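Local coordinates for protein Diedel (Drosophila melanogaster, PDB 3ZZO) that acts as a secreted immune cytokine that promotes survival of Sindbis virus infection by suppressing the immune deficiency pathway, at residues Ser69-Phe72 and Val73-Gln77. Numbering follows the deposited sequence.
Sequences SQEF and VRRNQ. With EDO (1,2-ethanediol), chain C.
Helix 69-75, the short helix lying on the antiparallel sheet, is held together here by successive i to i+4 backbone hydrogen bonds, from V73 N to S69 O, R74 N to Q70 O and R75 N to E71 O. The R75 N to E71 O bond is the straightest, 172° at the hydrogen and 2.8 Å long; the next, N76 N to F72 O, is weak at 3.4 Å. On the outer side, E71 OE2 meets R75 NH1 at 3.4 Å in a long salt bridge, carboxylate and guanidinium planes only 1° apart. NH1 of R75 also gives a hydrogen bond to D38 O, its stronger partner, while E71 OE1 takes the backbone N-H of D67. R74 folds back over the preceding turn: its bend at chi3 (-59°) brings NH1 to 3.7 Å from E71 CB and NH2 to 3.6 Å from Q70 CG, and NH2 goes on to a salt bridge with D67. Beneath, F72 is buried, packing on V33 and I35 and edge-to-face with F11. S69 OG shares a 2.6 Å hydrogen bond with O2 of an ethanediol, probably from the crystallisation liquor. Charged outside, aromatic inside, this is the amphipathic helix covering the sheet in Diedel's ferredoxin-like SD1 subdomain.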
ATOM      1  N   SER A  69      -5.848   0.360  -3.282  1.00  6.47           N
ATOM      2  CA  SER A  69      -5.234  -0.268  -4.449  1.00  6.07           C
ATOM      3  C   SER A  69      -5.577   0.494  -5.728  1.00  6.13           C
ATOM      4  O   SER A  69      -4.784   0.509  -6.680  1.00  6.04           O
ATOM      5  CB  SER A  69      -5.604  -1.735  -4.552  1.00  6.79           C
ATOM      6  OG  SER A  69      -7.029  -1.910  -4.624  1.00  7.78           O
ATOM      7  N   GLN A  70      -6.770   1.078  -5.791  1.00  5.88           N
ATOM      8  CA  GLN A  70      -7.202   1.849  -6.967  1.00  6.06           C
ATOM      9  C   GLN A  70      -6.298   3.053  -7.176  1.00  6.13           C
ATOM     10  O   GLN A  70      -5.906   3.368  -8.305  1.00  6.03           O
ATOM     11  CB  GLN A  70      -8.676   2.243  -6.722  1.00  6.51           C
ATOM     12  CG  GLN A  70      -9.360   2.852  -7.924  1.00  6.67           C
ATOM     13  CD  GLN A  70     -10.845   2.981  -7.701  1.00  7.46           C
ATOM     14  OE1 GLN A  70     -11.383   2.527  -6.694  1.00  8.79           O
ATOM     15  NE2 GLN A  70     -11.569   3.512  -8.669  1.00  8.48           N
ATOM     16  N   GLU A  71      -5.898   3.690  -6.083  1.00  6.17           N
ATOM     17  CA  GLU A  71      -4.946   4.809  -6.130  1.00  6.12           C
ATOM     18  C   GLU A  71      -3.515   4.352  -6.459  1.00  6.18           C
ATOM     19  O   GLU A  71      -2.794   5.056  -7.145  1.00  6.33           O
ATOM     20  CB  GLU A  71      -4.976   5.584  -4.832  1.00  6.61           C
ATOM     21  CG  GLU A  71      -4.178   6.845  -4.893  1.00  8.31           C
ATOM     22  CD  GLU A  71      -4.551   7.873  -3.883  1.00 11.05           C
ATOM     23  OE1 GLU A  71      -5.571   7.731  -3.193  1.00 14.58           O
ATOM     24  OE2 GLU A  71      -3.783   8.876  -3.762  1.00 13.15           O
ATOM     25  N   PHE A  72      -3.118   3.170  -5.979  1.00  6.01           N
ATOM     26  CA  PHE A  72      -1.823   2.595  -6.344  1.00  5.88           C
ATOM     27  C   PHE A  72      -1.733   2.429  -7.860  1.00  6.20           C
ATOM     28  O   PHE A  72      -0.733   2.790  -8.482  1.00  6.43           O
ATOM     29  CB  PHE A  72      -1.633   1.236  -5.647  1.00  6.48           C
ATOM     30  CG  PHE A  72      -0.334   0.573  -5.992  1.00  6.49           C
ATOM     31  CD1 PHE A  72       0.836   1.032  -5.461  1.00  7.25           C
ATOM     32  CD2 PHE A  72      -0.286  -0.511  -6.850  1.00  8.28           C
ATOM     33  CE1 PHE A  72       2.054   0.416  -5.792  1.00  8.11           C
ATOM     34  CE2 PHE A  72       0.927  -1.093  -7.196  1.00  8.86           C
ATOM     35  CZ  PHE A  72       2.074  -0.623  -6.650  1.00  8.84           C
ATOM     36  N   VAL A  73      -2.802   1.935  -8.484  1.00  5.82           N
ATOM     37  CA  VAL A  73      -2.837   1.817  -9.937  1.00  6.23           C
ATOM     38  C   VAL A  73      -2.802   3.209 -10.578  1.00  6.13           C
ATOM     39  O   VAL A  73      -2.055   3.457 -11.512  1.00  6.70           O
ATOM     40  CB  VAL A  73      -4.074   1.022 -10.410  1.00  6.28           C
ATOM     41  CG1 VAL A  73      -4.141   0.981 -11.931  1.00  7.36           C
ATOM     42  CG2 VAL A  73      -4.034  -0.384  -9.836  1.00  7.03           C
ATOM     43  N   ARG A  74      -3.640   4.117 -10.062  1.00  6.00           N
ATOM     44  CA  ARG A  74      -3.774   5.459 -10.664  1.00  6.44           C
ATOM     45  C   ARG A  74      -2.456   6.199 -10.659  1.00  6.12           C
ATOM     46  O   ARG A  74      -2.049   6.748 -11.680  1.00  7.20           O
ATOM     47  CB  ARG A  74      -4.822   6.245  -9.897  1.00  6.30           C
ATOM     48  CG  ARG A  74      -5.270   7.498 -10.636  1.00  7.18           C
ATOM     49  CD  ARG A  74      -6.243   8.346  -9.841  1.00  7.94           C
ATOM     50  NE  ARG A  74      -7.442   7.599  -9.502  1.00  7.89           N
ATOM     51  CZ  ARG A  74      -7.799   7.185  -8.307  1.00  8.22           C
ATOM     52  NH1 ARG A  74      -7.122   7.513  -7.200  1.00  8.87           N
ATOM     53  NH2 ARG A  74      -8.880   6.440  -8.187  1.00  8.79           N
ATOM     54  N   ARG A  75      -1.803   6.260  -9.511  1.00  6.43           N
ATOM     55  CA  ARG A  75      -0.588   7.072  -9.418  1.00  7.64           C
ATOM     56  C   ARG A  75       0.589   6.477 -10.178  1.00  7.99           C
ATOM     57  O   ARG A  75       1.554   7.166 -10.463  1.00 10.30           O
ATOM     58  CB  ARG A  75      -0.298   7.428  -7.995  1.00 11.41           C
ATOM     59  CG  ARG A  75       0.182   6.367  -7.176  1.00 12.09           C
ATOM     60  CD  ARG A  75       0.131   6.848  -5.655  1.00 13.56           C
ATOM     61  NE  ARG A  75       0.966   8.006  -5.430  1.00 15.27           N
ATOM     62  CZ  ARG A  75       0.687   9.000  -4.539  1.00 17.88           C
ATOM     63  NH1 ARG A  75      -0.388   9.016  -3.742  1.00 15.40           N
ATOM     64  NH2 ARG A  75       1.509  10.001  -4.477  1.00 19.29           N
ATOM     65  N   ASN A  76       0.499   5.199 -10.519  1.00  6.97           N
ATOM     66  CA  ASN A  76       1.539   4.509 -11.264  1.00  7.13           C
ATOM     67  C   ASN A  76       1.097   4.190 -12.681  1.00  7.11           C
ATOM     68  O   ASN A  76       1.550   3.216 -13.293  1.00  8.00           O
ATOM     69  CB  ASN A  76       1.907   3.251 -10.483  1.00  7.30           C
ATOM     70  CG  ASN A  76       2.585   3.589  -9.193  1.00  7.72           C
ATOM     71  OD1 ASN A  76       2.136   3.179  -8.079  1.00  9.14           O
ATOM     72  ND2 ASN A  76       3.653   4.336  -9.263  1.00  7.35           N
ATOM     73  N   GLN A  77       0.272   5.073 -13.252  1.00  6.99           N
ATOM     74  CA  GLN A  77      -0.189   4.970 -14.612  1.00  7.63           C
ATOM     75  C   GLN A  77       0.916   4.634 -15.590  1.00  7.90           C
ATOM     76  O   GLN A  77       0.737   3.843 -16.517  1.00  8.69           O
ATOM     77  CB  GLN A  77      -0.853   6.272 -15.005  1.00  7.17           C
ATOM     78  CG  GLN A  77      -1.431   6.228 -16.404  1.00  7.71           C
ATOM     79  CD  GLN A  77      -2.095   7.508 -16.859  1.00  7.86           C
ATOM     80  OE1 GLN A  77      -2.025   8.539 -16.181  1.00  9.38           O
ATOM     81  NE2 GLN A  77      -2.743   7.456 -17.988  1.00  9.92           N
TER
HETATM   82  C1  EDO C1119      -8.228  -3.472  -8.765  1.00 13.85           C
HETATM   83  O1  EDO C1119      -8.785  -4.417  -7.957  1.00 11.73           O
HETATM   84  C2  EDO C1119      -7.305  -2.550  -7.935  1.00 14.22           C
HETATM   85  O2  EDO C1119      -7.973  -1.838  -7.026  1.00 11.50           O